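Glutathione transferase o1 (Bombyx mori, PDB 3RBT) is assigned to the Omega class of glutathione transferases and probably acts as a glutathione transferase and a glutathione-dependent dehydroascorbate reductase. Local coordinates at residues A[198-201]-A[202-206]; A[210-213]-A[214-217]; A[237-240]-A[241-244]. One frame throughout, in Å; residues are numbered along the deposited sequence.

Contact 1 of 3, residues A[198-201]-A[202-206]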
# COMPACT_ATOMS: atom_id res chain seq x y z
N VAL A 198 -4.70 17.02 -27.44
CA VAL A 198 -5.93 17.78 -27.23
C VAL A 198 -7.19 16.92 -27.41
O VAL A 198 -8.16 17.08 -26.66
CB VAL A 198 -5.96 19.10 -28.08
CG1 VAL A 198 -5.88 18.81 -29.57
CG2 VAL A 198 -7.20 19.95 -27.76
N GLU A 199 -7.16 16.01 -28.38
CA GLU A 199 -8.26 15.07 -28.61
C GLU A 199 -8.46 14.17 -27.39
O GLU A 199 -9.57 14.08 -26.85
CB GLU A 199 -8.00 14.23 -29.87
CG GLU A 199 -9.20 13.40 -30.32
CD GLU A 199 -8.90 12.49 -31.50
OE1 GLU A 199 -9.82 12.25 -32.31
OE2 GLU A 199 -7.76 11.99 -31.62
N LYS A 200 -7.37 13.52 -26.97
CA LYS A 200 -7.34 12.67 -25.77
C LYS A 200 -7.83 13.41 -24.51
O LYS A 200 -8.55 12.84 -23.68
CB LYS A 200 -5.91 12.15 -25.57
CG LYS A 200 -5.67 11.24 -24.37
CD LYS A 200 -4.23 10.71 -24.34
CE LYS A 200 -3.24 11.68 -23.70
NZ LYS A 200 -3.37 11.73 -22.21
N LYS A 201 -7.44 14.68 -24.39
CA LYS A 201 -7.81 15.53 -23.25
C LYS A 201 -9.32 15.75 -23.19
O LYS A 201 -9.93 15.71 -22.12
CB LYS A 201 -7.07 16.87 -23.35
CG LYS A 201 -7.33 17.87 -22.23
CD LYS A 201 -6.43 19.09 -22.41
CE LYS A 201 -6.52 20.05 -21.24
NZ LYS A 201 -7.67 20.99 -21.39
N SER A 202 -9.91 15.96 -24.37
CA SER A 202 -11.34 16.24 -24.52
C SER A 202 -12.24 15.08 -24.07
O SER A 202 -13.43 15.27 -23.83
CB SER A 202 -11.64 16.62 -25.98
OG SER A 202 -13.04 16.66 -26.23
N LEU A 203 -11.65 13.89 -23.97
CA LEU A 203 -12.35 12.69 -23.49
C LEU A 203 -12.67 12.77 -22.00
O LEU A 203 -13.59 12.10 -21.52
CB LEU A 203 -11.52 11.43 -23.76
CG LEU A 203 -11.48 10.89 -25.20
CD1 LEU A 203 -10.19 10.12 -25.46
CD2 LEU A 203 -12.70 10.02 -25.51
N PHE A 204 -11.92 13.59 -21.27
CA PHE A 204 -12.06 13.70 -19.82
C PHE A 204 -12.24 15.16 -19.42
O PHE A 204 -11.29 15.80 -18.95
CB PHE A 204 -10.85 13.08 -19.12
CG PHE A 204 -10.35 11.84 -19.80
CD1 PHE A 204 -11.07 10.65 -19.71
CD2 PHE A 204 -9.17 11.86 -20.55
CE1 PHE A 204 -10.62 9.50 -20.35
CE2 PHE A 204 -8.72 10.72 -21.19
CZ PHE A 204 -9.44 9.54 -21.09
N PRO A 205 -13.46 15.70 -19.61
CA PRO A 205 -13.71 17.14 -19.46
C PRO A 205 -13.60 17.63 -18.02
O PRO A 205 -13.04 18.70 -17.79
CB PRO A 205 -15.14 17.31 -20.01
CG PRO A 205 -15.77 15.98 -19.88
CD PRO A 205 -14.67 14.97 -20.04
N ASN A 206 -14.12 16.87 -17.06
CA ASN A 206 -14.00 17.23 -15.65
C ASN A 206 -12.57 17.10 -15.12
O ASN A 206 -12.10 17.96 -14.37
CB ASN A 206 -14.99 16.41 -14.79
CG ASN A 206 -16.45 16.74 -15.11
OD1 ASN A 206 -16.79 17.90 -15.35
ND2 ASN A 206 -17.31 15.73 -15.10
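Phe204 N donates to Lys201 O at 3.0 Å, with an N-H...O angle of 160°. One residue earlier, Leu203 N reaches Lys200 O at 3.3 Å; this bond too spans three residues. Ser202 N still makes the four-residue α-helical bond, 3.1 Å to Val198 O, and adds a weak one to Glu199 O. The spacing thus shortens from i→i+4 to i→i+3 as helix 194-202 ends.

Around this backbone core, with CG anti to the carbonyl carbon (chi1 -38°), the Phe204 ring turns back toward the helix end, and its CE2 lies 3.3 Å from Lys200 O, an oblique approach. CB of Leu203 sits over the centre of the same ring, 3.7 Å above its plane, while Leu203 CD1 runs beside Lys200 CA. Outside the turn, Phe204 packs on Leu152 and Glu156 of helix 145-162, and Lys200 on Ile149.

Phe204 is also the N-cap of the next helix, 205-216, where Pro205 follows as the first helical residue. The chemistry is that of a helix-to-helix junction: three-residue bonds satisfy the amides of Leu203 and Phe204, and the one buried side chain of the junction, that of Phe204, packs against a third helix.

Contact 2 of 3, residues A[210-213]-A[214-217]; sequences WGDQ and MQLD
Met214 lays its CG methylene over one face of the Trp210 indole, 3.7 Å from the centroid of the five-membered ring and 23° off the ring normal, a CH-pi contact one helical turn along the chain. Between the two side chains the closest atoms are Trp210 CE2 and Met214 CG, at 3.4 Å. With chi1 at -75°, CG leans back toward the preceding turn, and the bend at chi2 brings SD obliquely beside the same ring, 4.4 Å from the five-membered centroid, as a Met-aromatic contact. The backbone of the same two residues is joined by Met214 N to Trp210 O at 2.7 Å.

The other side is looser and more polar. Gln215 N takes Gly211 O at 3.0 Å. The side chains of Asp212 and Gln215 lie side by side, pointing the same way, Asp212 OD1 to Gln215 OE1 3.8 Å, with carboxylate and amide planes 53° apart. Near the helix end, Leu216 N turns to Gln213 O at 3.1 Å, a three-residue bond, and the Leu216 side chain is exposed.

Replacing Trp210 by an alanine removes the indole, which would probably leave Met214 CG and SD without the surface they lie on and Asp176 without its N-H partner.

Trp210 and Met214 face helix 174-186: Trp210 NE1 bonds to Asp176, the indole meets Trp180 edge-to-face, and Met214 also touches Trp180. Phe167 is a separate edge-to-face neighbour of the indole. Asp217, the N-cap of helix 218-222, bonds to Tyr177; the end of helix 205-216 and the residue after it thus meet helix 174-186 through Trp210, Met214 and Asp217.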
# COMPACT_ATOMS: atom_id res chain seq x y z
N TRP A 210 -10.17 20.04 -13.75
CA TRP A 210 -9.45 19.87 -12.49
C TRP A 210 -7.95 20.15 -12.67
O TRP A 210 -7.35 20.89 -11.88
CB TRP A 210 -9.72 18.46 -11.93
CG TRP A 210 -8.81 18.02 -10.81
CD1 TRP A 210 -8.96 18.29 -9.48
CD2 TRP A 210 -7.63 17.21 -10.93
NE1 TRP A 210 -7.94 17.71 -8.76
CE2 TRP A 210 -7.11 17.04 -9.63
CE3 TRP A 210 -6.97 16.62 -12.01
CZ2 TRP A 210 -5.95 16.31 -9.37
CZ3 TRP A 210 -5.82 15.89 -11.76
CH2 TRP A 210 -5.32 15.74 -10.45
N GLY A 211 -7.36 19.57 -13.72
CA GLY A 211 -5.99 19.88 -14.13
C GLY A 211 -5.69 21.37 -14.20
O GLY A 211 -4.66 21.83 -13.69
N ASP A 212 -6.59 22.12 -14.83
CA ASP A 212 -6.44 23.57 -14.95
C ASP A 212 -6.46 24.25 -13.59
O ASP A 212 -5.63 25.12 -13.31
CB ASP A 212 -7.55 24.16 -15.84
CG ASP A 212 -7.39 23.77 -17.29
OD1 ASP A 212 -6.26 23.45 -17.70
OD2 ASP A 212 -8.41 23.79 -18.02
N GLN A 213 -7.40 23.84 -12.75
CA GLN A 213 -7.51 24.38 -11.40
C GLN A 213 -6.30 24.02 -10.53
O GLN A 213 -5.81 24.86 -9.79
CB GLN A 213 -8.82 23.92 -10.74
CG GLN A 213 -10.06 24.61 -11.30
CD GLN A 213 -10.10 26.09 -10.97
OE1 GLN A 213 -9.94 26.48 -9.80
NE2 GLN A 213 -10.31 26.92 -11.98
N MET A 214 -5.82 22.78 -10.63
CA MET A 214 -4.63 22.36 -9.90
C MET A 214 -3.43 23.21 -10.30
O MET A 214 -2.62 23.55 -9.45
CB MET A 214 -4.32 20.88 -10.13
CG MET A 214 -5.24 19.90 -9.41
SD MET A 214 -5.13 19.92 -7.61
CE MET A 214 -3.49 19.22 -7.34
N GLN A 215 -3.31 23.55 -11.58
CA GLN A 215 -2.19 24.38 -12.04
C GLN A 215 -2.12 25.76 -11.38
O GLN A 215 -1.04 26.35 -11.29
CB GLN A 215 -2.20 24.51 -13.57
CG GLN A 215 -1.76 23.23 -14.29
CD GLN A 215 -1.87 23.35 -15.79
OE1 GLN A 215 -2.77 22.75 -16.40
NE2 GLN A 215 -0.99 24.14 -16.40
N LEU A 216 -3.26 26.26 -10.91
CA LEU A 216 -3.33 27.56 -10.26
C LEU A 216 -3.06 27.52 -8.76
O LEU A 216 -2.87 28.56 -8.14
CB LEU A 216 -4.68 28.24 -10.55
CG LEU A 216 -5.07 28.43 -12.02
CD1 LEU A 216 -6.45 29.07 -12.15
CD2 LEU A 216 -4.03 29.27 -12.76
N ASP A 217 -3.03 26.31 -8.19
CA ASP A 217 -2.80 26.09 -6.76
C ASP A 217 -1.39 26.53 -6.37
O ASP A 217 -0.41 26.14 -7.01
CB ASP A 217 -3.03 24.61 -6.42
CG ASP A 217 -3.20 24.35 -4.93
OD1 ASP A 217 -4.12 24.91 -4.31
OD2 ASP A 217 -2.42 23.54 -4.39

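Contact 3 of 3, residues A[237-240]-A[241-244]; sequences ARAH and SMGY
Ala239 O accepts the one direct hydrogen bond between 237-240 and 241-244, from Met242 N at 3.1 Å with an N-H...O angle of 164°. The bond closes a four-residue turn, Ala239 to Met242. Two waters extend this polar framework. One takes Ser241 N at 3.2 Å and donates to Arg238 O; the other takes Gly243 N at 2.9 Å and donates to His240 O, so each bridges backbone groups three residues apart where no direct bond is made.

Just before, Ala237 to His240 form a type II' turn, with Arg238 at positive phi (57°) where helix 227-237 ends. The imidazole of His240 folds back across it, and ND1 makes a weak bond of 3.1 Å to Ala237 O.

Apolar contact is limited to Ala239 and Met242, whose CB atoms lie 4.0 Å apart. Met242 holds CG anti to its own N (chi1 -168°) and continues extended, which carries SD past the Ala239 methyl, also at 4.0 Å. Both side chains rest on Leu134 of helix 113-138, and Met242 touches Phe137 as well.

Polar groups outside complete the hold. Asp138 receives Arg238 NE on its backbone O and Ala239 N on OD1, while Asn35 ND2 reaches the carbonyl oxygens of Ser241 and Gly243. The geometry is that of two overlapping turns in an irregular C-terminal segment, which here leaves the all-helical domain of the glutathione transferase fold and crosses to the thioredoxin-like N-terminal domain, where Ser241 touches Val32 and Pro59 and the backbone of Tyr244 bonds to that of Ile75.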
# COMPACT_ATOMS: atom_id res chain seq x y z
N ALA A 237 16.95 12.06 -20.29
CA ALA A 237 17.15 11.19 -19.14
C ALA A 237 16.32 9.92 -19.20
O ALA A 237 16.65 8.92 -18.55
CB ALA A 237 16.88 11.93 -17.84
N ARG A 238 15.25 9.96 -20.00
CA ARG A 238 14.25 8.89 -20.07
C ARG A 238 13.68 8.63 -18.66
O ARG A 238 13.43 9.59 -17.93
CB ARG A 238 14.84 7.64 -20.75
CG ARG A 238 15.37 7.92 -22.17
CD ARG A 238 16.29 6.81 -22.65
NE ARG A 238 15.61 5.52 -22.57
CZ ARG A 238 16.19 4.37 -22.26
NH1 ARG A 238 17.49 4.31 -22.00
NH2 ARG A 238 15.46 3.27 -22.21
N ALA A 239 13.48 7.37 -18.28
CA ALA A 239 12.86 7.06 -16.98
C ALA A 239 13.85 6.51 -15.93
O ALA A 239 13.43 5.95 -14.91
CB ALA A 239 11.69 6.10 -17.17
N HIS A 240 15.14 6.68 -16.18
CA HIS A 240 16.19 6.06 -15.35
C HIS A 240 16.09 6.41 -13.86
O HIS A 240 16.41 5.59 -12.99
CB HIS A 240 17.57 6.39 -15.90
CG HIS A 240 17.89 5.67 -17.18
ND1 HIS A 240 18.28 6.32 -18.33
CD2 HIS A 240 17.84 4.35 -17.50
CE1 HIS A 240 18.47 5.44 -19.29
NE2 HIS A 240 18.21 4.23 -18.81
N SER A 241 15.60 7.61 -13.60
CA SER A 241 15.51 8.14 -12.25
C SER A 241 14.05 8.50 -11.85
O SER A 241 13.82 9.25 -10.90
CB SER A 241 16.50 9.30 -12.12
OG SER A 241 15.87 10.50 -11.70
N MET A 242 13.09 7.90 -12.56
CA MET A 242 11.66 8.17 -12.39
C MET A 242 10.92 7.22 -11.42
O MET A 242 9.83 7.55 -10.94
CB MET A 242 11.00 8.12 -13.78
CG MET A 242 9.56 8.64 -13.88
SD MET A 242 8.92 8.55 -15.57
CE MET A 242 7.17 8.76 -15.25
N GLY A 243 11.50 6.05 -11.14
CA GLY A 243 10.85 5.04 -10.28
C GLY A 243 10.88 5.32 -8.79
O GLY A 243 11.31 6.38 -8.35
N TYR A 244 10.40 4.36 -8.00
CA TYR A 244 10.43 4.47 -6.53
C TYR A 244 11.74 3.90 -5.95
O TYR A 244 11.93 3.85 -4.73
CB TYR A 244 9.18 3.86 -5.89
CG TYR A 244 8.92 2.41 -6.26
CD1 TYR A 244 9.51 1.37 -5.54
CD2 TYR A 244 8.07 2.08 -7.32
CE1 TYR A 244 9.28 0.04 -5.87
CE2 TYR A 244 7.84 0.74 -7.67
CZ TYR A 244 8.44 -0.27 -6.94
OH TYR A 244 8.21 -1.59 -7.26
O HOH W 1 14.13 9.98 -15.13
O HOH W 2 14.16 5.01 -10.97

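From the N terminus, the three contacts come in series, none nested within or crossing another. Contact 1 closes the turn that ends helix 194-202 and starts helix 205-216. Contact 2 follows directly in sequence on that same helix, one centre about 15 Å from the other, and covers its last turns before helix 218-222. Helix 205-216 thus meets helix 145-162 at its start and helix 174-186 toward its end. Contact 3 comes after helix 227-237, on the opposite side of the chain's centre from contact 2 with centres about 25 Å apart; its overlapping turns, packed on helix 113-138, lead toward the N-terminal domain.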